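Local coordinates for protein cellulase (Rhodothermus marinus, PDB 3B7M) that probably hydrolyses internal beta-1,4-glucosidic bonds of cellulose as a thermostable family 12 endoglucanase with a beta jelly-roll fold, at residues S81-P86 with T163-E168; Y59-F64 with S192-F197; S76-S81 with L169-F174; V3-Q8 with Q32-G37. All blocks are in the same frame, centred on the assembly; numbering follows the deposited sequence. Where two conformers were deposited one is given.

All four contacts join strands of one or other sheet of the jelly-roll sandwich, contact 3 adding the start of helix 171-181. Contacts 1 and 3 run along the same edge of the smaller sheet, share S81, and are stitched by E168 O and R79 NH1, 3.1 Å apart. Contact 2 belongs to the larger sheet; across the core W82 CZ2 packs 3.8 Å from F197 CZ, and L171 CD1 of contact 3 lies 4.1 Å from V193 CG1. Contact 4 borders the opposite edge of the smaller sheet, its centre about 29 Å from that of contact 3, and reaches contact 2 where Q32 NE2 meets P60 CB. The glutamine face of contact 2, turned from the core, probably belongs to the substrate cleft.

Contact 1: residues S81-P86 with T163-E168; sequences SWTLTP and TTSVTE
L84 lays its isobutyl group over the backbone of T164, with CD2 3.7 Å from T164 CA, while T164 CG2 meets the ring of P86 at about a right angle, 3.9 Å from P86 CD. These contacts flank an antiparallel pairing in which W82 N donates to V166 O (3.0 Å), V166 N to W82 O, and L84 N to T164 O. W82 and V166, mainly apolar, share the buried face; T83 and S165 carry small hydroxyls on the other. At the far end S81 OG, placed beside its own backbone N by chi1 of -50°, accepts the E168 amide hydrogen in a nearly straight bond of 3.0 Å (171°). A water also joins S81 OG to E168 OE1, so this compact hydroxyl is gripped twice just where the chain turns a corner at T167 and E168. With an alanine at S81, E168 N and the water would probably lose this partner and the corner would be less firmly held. Strand 165-170 forms one edge of the smaller sheet; strand 207-215 pairs with the other side of 81-86, and the W82 indole dips into the sandwich, where NE1 bonds to S208 and its ring meets F197.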
loop_
_atom_site.group_PDB
_atom_site.type_symbol
_atom_site.label_atom_id
_atom_site.label_comp_id
_atom_site.label_asym_id
_atom_site.label_seq_id
_atom_site.Cartn_x
_atom_site.Cartn_y
_atom_site.Cartn_z
ATOM N N SER A 81 -11.199 5.014 0.526
ATOM C CA SER A 81 -11.792 4.558 -0.729
ATOM C C SER A 81 -10.750 4.546 -1.848
ATOM O O SER A 81 -9.785 5.305 -1.817
ATOM C CB SER A 81 -12.993 5.435 -1.121
ATOM O OG SER A 81 -13.884 5.562 -0.024
ATOM N N TRP A 82 -10.943 3.668 -2.828
ATOM C CA TRP A 82 -10.013 3.529 -3.930
ATOM C C TRP A 82 -10.646 2.729 -5.063
ATOM O O TRP A 82 -11.417 1.800 -4.823
ATOM C CB TRP A 82 -8.724 2.855 -3.450
ATOM C CG TRP A 82 -7.612 2.874 -4.436
ATOM C CD1 TRP A 82 -7.213 3.935 -5.200
ATOM C CD2 TRP A 82 -6.723 1.792 -4.751
ATOM N NE1 TRP A 82 -6.140 3.577 -5.981
ATOM C CE2 TRP A 82 -5.821 2.268 -5.734
ATOM C CE3 TRP A 82 -6.603 0.462 -4.301
ATOM C CZ2 TRP A 82 -4.804 1.468 -6.276
ATOM C CZ3 TRP A 82 -5.595 -0.336 -4.839
ATOM C CH2 TRP A 82 -4.710 0.170 -5.824
ATOM N N THR A 83 -10.327 3.099 -6.294
ATOM C CA THR A 83 -10.713 2.284 -7.436
ATOM C C THR A 83 -9.497 2.020 -8.300
ATOM O O THR A 83 -8.797 2.944 -8.690
ATOM C CB THR A 83 -11.823 2.940 -8.279
ATOM O OG1 THR A 83 -12.902 3.306 -7.422
ATOM C CG2 THR A 83 -12.349 1.968 -9.353
ATOM N N LEU A 84 -9.259 0.754 -8.604
ATOM C CA LEU A 84 -8.179 0.389 -9.492
ATOM C C LEU A 84 -8.746 -0.183 -10.780
ATOM O O LEU A 84 -9.905 -0.651 -10.818
ATOM C CB LEU A 84 -7.240 -0.616 -8.838
ATOM C CG LEU A 84 -7.845 -1.981 -8.527
ATOM C CD1 LEU A 84 -7.092 -3.081 -9.258
ATOM C CD2 LEU A 84 -7.938 -2.224 -7.017
ATOM N N THR A 85 -7.933 -0.119 -11.836
ATOM C CA THR A 85 -8.264 -0.693 -13.117
ATOM C C THR A 85 -7.188 -1.733 -13.400
ATOM O O THR A 85 -6.037 -1.382 -13.635
ATOM C CB THR A 85 -8.318 0.378 -14.232
ATOM O OG1 THR A 85 -9.165 1.464 -13.822
ATOM C CG2 THR A 85 -8.849 -0.223 -15.550
ATOM N N PRO A 86 -7.557 -3.021 -13.365
ATOM C CA PRO A 86 -6.549 -4.072 -13.553
ATOM C C PRO A 86 -6.195 -4.269 -15.025
ATOM O O PRO A 86 -6.893 -3.764 -15.900
ATOM C CB PRO A 86 -7.245 -5.318 -13.010
ATOM C CG PRO A 86 -8.709 -5.062 -13.215
ATOM C CD PRO A 86 -8.916 -3.568 -13.187
ATOM N N THR A 163 -11.014 -7.763 -6.007
ATOM C CA THR A 163 -11.949 -6.682 -6.284
ATOM C C THR A 163 -11.201 -5.521 -6.919
ATOM O O THR A 163 -9.970 -5.544 -7.002
ATOM C CB THR A 163 -12.719 -6.238 -5.003
ATOM O OG1 THR A 163 -13.773 -5.350 -5.372
ATOM C CG2 THR A 163 -11.799 -5.539 -3.991
ATOM N N THR A 164 -11.940 -4.514 -7.365
ATOM C CA THR A 164 -11.328 -3.358 -8.005
ATOM C C THR A 164 -11.744 -2.070 -7.330
ATOM O O THR A 164 -11.366 -0.991 -7.764
ATOM C CB THR A 164 -11.730 -3.251 -9.472
ATOM O OG1 THR A 164 -13.162 -3.138 -9.553
ATOM C CG2 THR A 164 -11.266 -4.462 -10.266
ATOM N N SER A 165 -12.505 -2.171 -6.247
ATOM C CA SER A 165 -13.106 -0.987 -5.677
ATOM C C SER A 165 -13.441 -1.197 -4.214
ATOM O O SER A 165 -14.069 -2.191 -3.856
ATOM C CB SER A 165 -14.368 -0.641 -6.470
ATOM O OG SER A 165 -14.973 0.515 -5.941
ATOM N N VAL A 166 -12.997 -0.281 -3.360
ATOM C CA VAL A 166 -13.464 -0.268 -1.969
ATOM C C VAL A 166 -13.961 1.124 -1.638
ATOM O O VAL A 166 -13.377 2.120 -2.096
ATOM C CB VAL A 166 -12.380 -0.708 -0.944
ATOM C CG1 VAL A 166 -12.041 -2.179 -1.107
ATOM C CG2 VAL A 166 -11.122 0.176 -1.037
ATOM N N THR A 167 -15.055 1.201 -0.880
ATOM C CA THR A 167 -15.576 2.492 -0.442
ATOM C C THR A 167 -15.796 2.480 1.067
ATOM O O THR A 167 -16.472 1.607 1.612
ATOM C CB THR A 167 -16.841 2.966 -1.256
ATOM O OG1 THR A 167 -17.514 4.040 -0.570
ATOM C CG2 THR A 167 -17.813 1.831 -1.476
ATOM N N GLU A 168 -15.189 3.455 1.733
ATOM C CA GLU A 168 -15.233 3.569 3.183
ATOM C C GLU A 168 -14.787 2.270 3.838
ATOM O O GLU A 168 -15.383 1.832 4.821
ATOM C CB GLU A 168 -16.631 3.957 3.676
ATOM C CG GLU A 168 -17.336 4.974 2.816
ATOM C CD GLU A 168 -17.159 6.377 3.296
ATOM O OE1 GLU A 168 -16.006 6.789 3.565
ATOM O OE2 GLU A 168 -18.200 7.077 3.391
HETATM O O HOH W 1 -13.544 6.661 2.520
#

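Contact 2: residues Y59-F64 with S192-F197; sequences YPNIQF and SVQTGF
Two first torsions set Q63 and Q194 alongside each other: Q63 CG is anti to its backbone N (chi1 177°), whereas Q194 CG stands opposite its own carbonyl carbon (chi1 -41°). Both chains then extend the same way from an antiparallel pair in the larger sheet of the beta jelly roll. Their amides lie 30° apart, and Q194 NE2 donates to Q63 OE1 at 3.0 Å in a bent bond, the donor sitting above the carbonyl plane and not on a lone pair. Long polar side chains suit this face, turned from the core and consistent with the substrate cleft. Q194 OE1 meets the edge of the Y59 ring in plane, 3.5 Å from CE2, while Y59 OH is held by A95 O. On the buried face I62 CG2 touches T195 CG2 at 3.8 Å, and I62 and T195 both pack on F211 of the smaller sheet. Backbone bonds pair I62 with T195 and F64 with V193, F64 N reaching V193 O at 2.8 Å. Beyond them F197 N approaches P60 O at 3.3 Å. G196 fits beside P60 because a beta carbon there would collide with P60 O. N61 ND2 donates almost straight to Y59 O, 2.9 Å away, with that oxygen in the plane of the N61 amide.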
loop_
_atom_site.group_PDB
_atom_site.type_symbol
_atom_site.label_atom_id
_atom_site.label_comp_id
_atom_site.label_asym_id
_atom_site.label_seq_id
_atom_site.Cartn_x
_atom_site.Cartn_y
_atom_site.Cartn_z
ATOM N N TYR A 59 6.953 0.230 -6.682
ATOM C CA TYR A 59 5.649 0.391 -6.041
ATOM C C TYR A 59 5.178 1.831 -6.245
ATOM O O TYR A 59 5.246 2.651 -5.308
ATOM C CB TYR A 59 5.743 0.019 -4.551
ATOM C CG TYR A 59 4.456 0.174 -3.734
ATOM C CD1 TYR A 59 3.247 -0.385 -4.155
ATOM C CD2 TYR A 59 4.474 0.843 -2.511
ATOM C CE1 TYR A 59 2.077 -0.260 -3.385
ATOM C CE2 TYR A 59 3.317 0.980 -1.732
ATOM C CZ TYR A 59 2.124 0.428 -2.180
ATOM O OH TYR A 59 0.994 0.575 -1.414
ATOM N N PRO A 60 4.739 2.168 -7.479
ATOM C CA PRO A 60 4.229 3.529 -7.677
ATOM C C PRO A 60 2.975 3.649 -6.827
ATOM O O PRO A 60 2.192 2.702 -6.760
ATOM C CB PRO A 60 3.873 3.564 -9.165
ATOM C CG PRO A 60 3.622 2.096 -9.531
ATOM C CD PRO A 60 4.642 1.352 -8.713
ATOM N N ASN A 61 2.802 4.776 -6.147
ATOM C CA ASN A 61 1.778 4.843 -5.112
ATOM C C ASN A 61 1.270 6.242 -4.836
ATOM O O ASN A 61 1.918 7.228 -5.177
ATOM C CB ASN A 61 2.293 4.203 -3.812
ATOM C CG ASN A 61 3.358 5.033 -3.133
ATOM O OD1 ASN A 61 3.050 5.848 -2.276
ATOM N ND2 ASN A 61 4.616 4.843 -3.525
ATOM N N ILE A 62 0.098 6.322 -4.220
ATOM C CA ILE A 62 -0.377 7.579 -3.659
ATOM C C ILE A 62 -0.384 7.446 -2.136
ATOM O O ILE A 62 -0.823 6.420 -1.600
ATOM C CB ILE A 62 -1.763 7.992 -4.230
ATOM C CG1 ILE A 62 -2.238 9.319 -3.615
ATOM C CG2 ILE A 62 -2.781 6.849 -4.090
ATOM C CD1 ILE A 62 -3.368 10.013 -4.418
ATOM N N GLN A 63 0.115 8.470 -1.445
ATOM C CA GLN A 63 0.366 8.381 -0.009
ATOM C C GLN A 63 -0.308 9.515 0.745
ATOM O O GLN A 63 -0.294 10.652 0.275
ATOM C CB GLN A 63 1.886 8.447 0.260
ATOM C CG GLN A 63 2.243 8.445 1.732
ATOM C CD GLN A 63 3.705 8.747 2.014
ATOM O OE1 GLN A 63 4.482 7.845 2.312
ATOM N NE2 GLN A 63 4.076 10.026 1.951
ATOM N N PHE A 64 -0.895 9.188 1.896
ATOM C CA PHE A 64 -1.332 10.175 2.884
ATOM C C PHE A 64 -0.403 10.042 4.085
ATOM O O PHE A 64 -0.358 8.983 4.724
ATOM C CB PHE A 64 -2.804 9.939 3.305
ATOM C CG PHE A 64 -3.293 10.865 4.403
ATOM C CD1 PHE A 64 -3.373 12.243 4.195
ATOM C CD2 PHE A 64 -3.698 10.352 5.642
ATOM C CE1 PHE A 64 -3.833 13.101 5.211
ATOM C CE2 PHE A 64 -4.152 11.200 6.668
ATOM C CZ PHE A 64 -4.216 12.577 6.454
ATOM N N SER A 192 1.844 6.577 8.005
ATOM C CA SER A 192 1.314 6.857 6.680
ATOM C C SER A 192 0.438 5.737 6.151
ATOM O O SER A 192 0.514 4.587 6.620
ATOM C CB SER A 192 2.459 7.106 5.689
ATOM O OG SER A 192 3.357 6.015 5.681
ATOM N N VAL A 193 -0.383 6.092 5.165
ATOM C CA VAL A 193 -1.231 5.138 4.465
ATOM C C VAL A 193 -0.988 5.360 2.990
ATOM O O VAL A 193 -1.177 6.483 2.491
ATOM C CB VAL A 193 -2.730 5.379 4.738
ATOM C CG1 VAL A 193 -3.587 4.477 3.826
ATOM C CG2 VAL A 193 -3.062 5.153 6.220
ATOM N N GLN A 194 -0.583 4.303 2.295
ATOM C CA GLN A 194 -0.344 4.372 0.854
ATOM C C GLN A 194 -1.163 3.315 0.153
ATOM O O GLN A 194 -1.463 2.283 0.749
ATOM C CB GLN A 194 1.114 4.063 0.533
ATOM C CG GLN A 194 2.134 4.661 1.458
ATOM C CD GLN A 194 3.527 4.294 1.050
ATOM O OE1 GLN A 194 3.866 3.125 0.956
ATOM N NE2 GLN A 194 4.349 5.292 0.797
ATOM N N THR A 195 -1.496 3.550 -1.118
ATOM C CA THR A 195 -1.955 2.465 -1.970
ATOM C C THR A 195 -1.350 2.621 -3.368
ATOM O O THR A 195 -0.994 3.725 -3.779
ATOM C CB THR A 195 -3.477 2.383 -2.051
ATOM O OG1 THR A 195 -3.850 1.073 -2.498
ATOM C CG2 THR A 195 -4.041 3.451 -3.017
ATOM N N GLY A 196 -1.239 1.507 -4.080
ATOM C CA GLY A 196 -0.722 1.498 -5.437
ATOM C C GLY A 196 -0.464 0.068 -5.876
ATOM O O GLY A 196 -1.139 -0.854 -5.421
ATOM N N PHE A 197 0.507 -0.110 -6.767
ATOM C CA PHE A 197 0.745 -1.391 -7.373
ATOM C C PHE A 197 2.187 -1.814 -7.146
ATOM O O PHE A 197 3.108 -1.083 -7.496
ATOM C CB PHE A 197 0.415 -1.327 -8.871
ATOM C CG PHE A 197 -0.944 -0.734 -9.165
ATOM C CD1 PHE A 197 -2.085 -1.515 -9.115
ATOM C CD2 PHE A 197 -1.077 0.615 -9.469
ATOM C CE1 PHE A 197 -3.344 -0.968 -9.386
ATOM C CE2 PHE A 197 -2.326 1.172 -9.722
ATOM C CZ PHE A 197 -3.460 0.380 -9.679
#

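Contact 3: residues S76-S81 with L169-F174; sequences SDVRTS and LDLKAF
S76 O rests against the aliphatic part of K172, 3.3 Å from its CD, while K172 NZ goes on to a salt bridge with D176. S76 and D77 both face Q216 in a classic beta bulge. D77 turns a carboxylate back along its own strand: OD1 takes R79 NE on its syn lone pair at 3.1 Å, in the guanidinium plane. V78 aims at the start of the helix; its CG1 presses on L171 CB at 3.6 Å, a branched apolar group crossing the leucine side chain at about a right angle, and its O accepts L171 N at 2.9 Å. R79 bends at chi2 (-89°), which lays its guanidinium nearly flat over the D170 side chain, planes 16° apart. D170 OD2 lies 3.9 Å from R79 NH2, over the face, a long pairing of charges alone. A methionine in place of R79 would probably leave the nearby acids D77 and D170 without their shared positive mate, and E168 O without its donor NH1. D170 itself is the N-cap, its OD1 accepting weakly from A173 N. T80 exchanges backbone bonds with L169 and sets CG2 against L171 CG (3.7 Å), its hydroxyl being held by S212 O and Y96 OH. The pairing thus runs from the edge strand straight into helix 171-181, with strand 207-215 on the other side of 78-81 and I117 of the larger sheet packing against L171 and F174.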
loop_
_atom_site.group_PDB
_atom_site.type_symbol
_atom_site.label_atom_id
_atom_site.label_comp_id
_atom_site.label_asym_id
_atom_site.label_seq_id
_atom_site.Cartn_x
_atom_site.Cartn_y
_atom_site.Cartn_z
ATOM N N SER A 76 -9.711 6.607 16.446
ATOM C CA SER A 76 -11.103 6.203 16.584
ATOM C C SER A 76 -11.664 5.696 15.262
ATOM O O SER A 76 -12.451 4.755 15.251
ATOM C CB SER A 76 -11.962 7.336 17.165
ATOM O OG SER A 76 -11.916 8.492 16.345
ATOM N N ASP A 77 -11.237 6.290 14.152
ATOM C CA ASP A 77 -11.782 5.933 12.841
ATOM C C ASP A 77 -10.736 6.100 11.744
ATOM O O ASP A 77 -10.137 7.165 11.619
ATOM C CB ASP A 77 -13.008 6.809 12.535
ATOM C CG ASP A 77 -13.833 6.292 11.359
ATOM O OD1 ASP A 77 -14.053 5.060 11.252
ATOM O OD2 ASP A 77 -14.280 7.132 10.541
ATOM N N VAL A 78 -10.513 5.047 10.969
ATOM C CA VAL A 78 -9.650 5.118 9.791
ATOM C C VAL A 78 -10.399 4.533 8.596
ATOM O O VAL A 78 -10.722 3.346 8.579
ATOM C CB VAL A 78 -8.284 4.378 9.980
ATOM C CG1 VAL A 78 -7.374 4.625 8.773
ATOM C CG2 VAL A 78 -7.576 4.823 11.261
ATOM N N ARG A 79 -10.684 5.376 7.608
ATOM C CA ARG A 79 -11.443 4.973 6.431
ATOM C C ARG A 79 -10.693 5.302 5.154
ATOM O O ARG A 79 -9.894 6.232 5.128
ATOM C CB ARG A 79 -12.791 5.693 6.393
ATOM C CG ARG A 79 -13.682 5.408 7.579
ATOM C CD ARG A 79 -14.547 4.200 7.356
ATOM N NE ARG A 79 -15.093 3.730 8.630
ATOM C CZ ARG A 79 -15.995 2.766 8.756
ATOM N NH1 ARG A 79 -16.472 2.140 7.681
ATOM N NH2 ARG A 79 -16.421 2.431 9.969
ATOM N N THR A 80 -10.973 4.545 4.099
ATOM C CA THR A 80 -10.372 4.774 2.800
ATOM C C THR A 80 -11.250 4.290 1.643
ATOM O O THR A 80 -11.965 3.286 1.766
ATOM C CB THR A 80 -8.973 4.130 2.725
ATOM O OG1 THR A 80 -8.284 4.619 1.575
ATOM C CG2 THR A 80 -9.068 2.597 2.675
ATOM N N SER A 81 -11.199 5.014 0.526
ATOM C CA SER A 81 -11.792 4.558 -0.729
ATOM C C SER A 81 -10.750 4.546 -1.848
ATOM O O SER A 81 -9.785 5.305 -1.817
ATOM C CB SER A 81 -12.993 5.435 -1.121
ATOM O OG SER A 81 -13.884 5.562 -0.024
ATOM N N LEU A 169 -13.744 1.654 3.288
ATOM C CA LEU A 169 -13.145 0.481 3.908
ATOM C C LEU A 169 -12.633 0.852 5.301
ATOM O O LEU A 169 -11.996 1.889 5.487
ATOM C CB LEU A 169 -12.002 -0.078 3.056
ATOM C CG LEU A 169 -11.349 -1.371 3.569
ATOM C CD1 LEU A 169 -12.285 -2.561 3.424
ATOM C CD2 LEU A 169 -10.032 -1.637 2.849
ATOM N N ASP A 170 -12.934 0.005 6.274
ATOM C CA ASP A 170 -12.567 0.282 7.657
ATOM C C ASP A 170 -11.152 -0.224 7.909
ATOM O O ASP A 170 -10.970 -1.393 8.209
ATOM C CB ASP A 170 -13.577 -0.393 8.588
ATOM C CG ASP A 170 -13.305 -0.133 10.063
ATOM O OD1 ASP A 170 -12.287 0.509 10.425
ATOM O OD2 ASP A 170 -14.140 -0.595 10.872
ATOM N N LEU A 171 -10.154 0.656 7.787
ATOM C CA LEU A 171 -8.765 0.237 7.991
ATOM C C LEU A 171 -8.468 -0.114 9.443
ATOM O O LEU A 171 -7.578 -0.915 9.716
ATOM C CB LEU A 171 -7.768 1.276 7.484
ATOM C CG LEU A 171 -7.756 1.562 5.985
ATOM C CD1 LEU A 171 -6.721 2.637 5.684
ATOM C CD2 LEU A 171 -7.487 0.296 5.181
ATOM N N LYS A 172 -9.223 0.482 10.362
ATOM C CA LYS A 172 -9.049 0.224 11.796
ATOM C C LYS A 172 -9.355 -1.233 12.173
ATOM O O LYS A 172 -8.717 -1.793 13.080
ATOM C CB LYS A 172 -9.893 1.201 12.631
ATOM C CG LYS A 172 -9.623 1.128 14.132
ATOM C CD LYS A 172 -10.428 2.163 14.905
ATOM C CE LYS A 172 -10.537 1.785 16.400
ATOM N NZ LYS A 172 -9.194 1.466 16.954
ATOM N N ALA A 173 -10.310 -1.852 11.477
ATOM C CA ALA A 173 -10.595 -3.285 11.672
ATOM C C ALA A 173 -9.336 -4.141 11.481
ATOM O O ALA A 173 -9.066 -5.031 12.271
ATOM C CB ALA A 173 -11.719 -3.753 10.731
ATOM N N PHE A 174 -8.556 -3.833 10.442
ATOM C CA PHE A 174 -7.305 -4.536 10.163
ATOM C C PHE A 174 -6.258 -4.246 11.244
ATOM O O PHE A 174 -5.592 -5.159 11.754
ATOM C CB PHE A 174 -6.774 -4.140 8.781
ATOM C CG PHE A 174 -7.710 -4.477 7.655
ATOM C CD1 PHE A 174 -8.741 -3.617 7.312
ATOM C CD2 PHE A 174 -7.570 -5.666 6.954
ATOM C CE1 PHE A 174 -9.618 -3.934 6.283
ATOM C CE2 PHE A 174 -8.440 -5.990 5.921
ATOM C CZ PHE A 174 -9.459 -5.119 5.583
#

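Contact 4: residues V3-Q8 with Q32-G37; sequences VELCGQ and QCIEVG
C6 and C33 are joined by a disulfide, SG to SG 2.0 Å, at a right-handed torsion of 112°. Each sulfur stands opposite its own carbonyl carbon (chi1 -68° in C6 and -54° in C33), and so the two reach each other across backbones whose CA atoms are 4.1 Å apart. E4 extends along the same face, its CG 3.8 Å from C33 CB, and its OE2 is bound by T46 OG1. E35 shares that solvent-facing side; the two acids are not in contact. On the other face L5 sets CD1 against V36 CG2 at 4.0 Å, while L5 CB borders I34 CG1, branched and apolar groups suited to a side turned inward. Between the faces run the antiparallel backbone bonds: L5 N to I34 O at 2.9 Å, nearly straight, I34 N to L5 O, and two between V3 and V36. This pair forms one edge of the smaller sheet of the family 12 jelly roll, 2-5 being its outermost strand and 43-48 flanking 32-37 on the other side. The disulfide ties the chain covalently just where strand 2-5 gives way to loop. There a water donates to C6 O (2.8 Å) and accepts from Q32 N (3.2 Å), bridging the two backbones beyond the last strand pair. Farther out, Q32 is fixed at both ends of its amide, NE2 by N23 and OE1 by H50, and R47 packs against both cysteines. V21 lies against I34 and V36, V14 against V36, and R12 against L5.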
loop_
_atom_site.group_PDB
_atom_site.type_symbol
_atom_site.label_atom_id
_atom_site.label_comp_id
_atom_site.label_asym_id
_atom_site.label_seq_id
_atom_site.Cartn_x
_atom_site.Cartn_y
_atom_site.Cartn_z
ATOM N N VAL A 3 0.692 15.437 -15.630
ATOM C CA VAL A 3 2.134 15.375 -15.958
ATOM C C VAL A 3 2.602 13.925 -15.941
ATOM O O VAL A 3 2.086 13.076 -15.219
ATOM C CB VAL A 3 3.056 16.312 -15.066
ATOM C CG1 VAL A 3 3.156 15.799 -13.627
ATOM C CG2 VAL A 3 4.502 16.554 -15.702
ATOM N N GLU A 4 3.566 13.632 -16.812
ATOM C CA GLU A 4 4.135 12.296 -16.864
ATOM C C GLU A 4 5.485 12.279 -16.161
ATOM O O GLU A 4 6.366 13.074 -16.480
ATOM C CB GLU A 4 4.267 11.780 -18.291
ATOM C CG GLU A 4 4.662 10.296 -18.340
ATOM C CD GLU A 4 4.693 9.716 -19.742
ATOM O OE1 GLU A 4 5.448 10.215 -20.616
ATOM O OE2 GLU A 4 3.964 8.733 -19.969
ATOM N N LEU A 5 5.621 11.381 -15.188
ATOM C CA LEU A 5 6.818 11.260 -14.361
ATOM C C LEU A 5 7.542 9.997 -14.757
ATOM O O LEU A 5 6.987 8.914 -14.607
ATOM C CB LEU A 5 6.451 11.151 -12.864
ATOM C CG LEU A 5 5.571 12.214 -12.193
ATOM C CD1 LEU A 5 5.411 11.881 -10.717
ATOM C CD2 LEU A 5 6.165 13.601 -12.358
ATOM N N CYS A 6 8.783 10.121 -15.213
ATOM C CA CYS A 6 9.531 8.969 -15.716
ATOM C C CYS A 6 10.820 8.719 -14.930
ATOM O O CYS A 6 11.537 7.749 -15.187
ATOM C CB CYS A 6 9.840 9.132 -17.219
ATOM S SG CYS A 6 8.380 9.058 -18.327
ATOM N N GLY A 7 11.118 9.614 -13.988
ATOM C CA GLY A 7 12.278 9.475 -13.143
ATOM C C GLY A 7 12.036 8.469 -12.041
ATOM O O GLY A 7 10.949 8.414 -11.451
ATOM N N GLN A 8 13.074 7.686 -11.761
ATOM C CA GLN A 8 13.042 6.613 -10.779
ATOM C C GLN A 8 12.445 7.041 -9.433
ATOM O O GLN A 8 11.691 6.280 -8.828
ATOM C CB GLN A 8 14.460 6.032 -10.595
ATOM C CG GLN A 8 14.612 5.063 -9.428
ATOM C CD GLN A 8 16.040 4.531 -9.260
ATOM O OE1 GLN A 8 17.020 5.193 -9.631
ATOM N NE2 GLN A 8 16.158 3.324 -8.695
ATOM N N GLN A 32 10.174 3.191 -15.975
ATOM C CA GLN A 32 8.750 3.316 -15.637
ATOM C C GLN A 32 8.289 4.751 -15.696
ATOM O O GLN A 32 8.999 5.634 -15.213
ATOM C CB GLN A 32 8.498 2.761 -14.231
ATOM C CG GLN A 32 7.065 2.896 -13.708
ATOM C CD GLN A 32 6.962 2.447 -12.265
ATOM O OE1 GLN A 32 7.134 1.273 -11.971
ATOM N NE2 GLN A 32 6.732 3.390 -11.353
ATOM N N CYS A 33 7.097 4.979 -16.268
ATOM C CA CYS A 33 6.442 6.285 -16.226
ATOM C C CYS A 33 5.010 6.172 -15.702
ATOM O O CYS A 33 4.321 5.203 -15.977
ATOM C CB CYS A 33 6.378 6.940 -17.611
ATOM S SG CYS A 33 7.949 7.096 -18.483
ATOM N N ILE A 34 4.578 7.165 -14.936
ATOM C CA ILE A 34 3.173 7.269 -14.554
ATOM C C ILE A 34 2.654 8.646 -14.976
ATOM O O ILE A 34 3.386 9.628 -14.920
ATOM C CB ILE A 34 2.934 7.035 -13.048
ATOM C CG1 ILE A 34 3.762 8.017 -12.208
ATOM C CG2 ILE A 34 3.275 5.605 -12.685
ATOM C CD1 ILE A 34 3.463 7.957 -10.711
ATOM N N GLU A 35 1.414 8.687 -15.433
ATOM C CA GLU A 35 0.765 9.936 -15.768
ATOM C C GLU A 35 -0.156 10.306 -14.615
ATOM O O GLU A 35 -1.042 9.522 -14.244
ATOM C CB GLU A 35 -0.025 9.785 -17.055
ATOM C CG GLU A 35 -0.704 11.060 -17.457
ATOM C CD GLU A 35 -1.556 10.872 -18.667
ATOM O OE1 GLU A 35 -1.000 10.694 -19.772
ATOM O OE2 GLU A 35 -2.785 10.900 -18.505
ATOM N N VAL A 36 0.077 11.485 -14.043
ATOM C CA VAL A 36 -0.570 11.891 -12.807
ATOM C C VAL A 36 -1.510 13.070 -13.036
ATOM O O VAL A 36 -1.111 14.078 -13.634
ATOM C CB VAL A 36 0.482 12.310 -11.724
ATOM C CG1 VAL A 36 -0.185 12.544 -10.379
ATOM C CG2 VAL A 36 1.579 11.252 -11.581
ATOM N N GLY A 37 -2.739 12.947 -12.530
ATOM C CA GLY A 37 -3.667 14.075 -12.452
ATOM C C GLY A 37 -3.389 14.838 -11.175
ATOM O O GLY A 37 -3.534 14.295 -10.086
HETATM O O HOH W 2 11.941 5.645 -16.972
#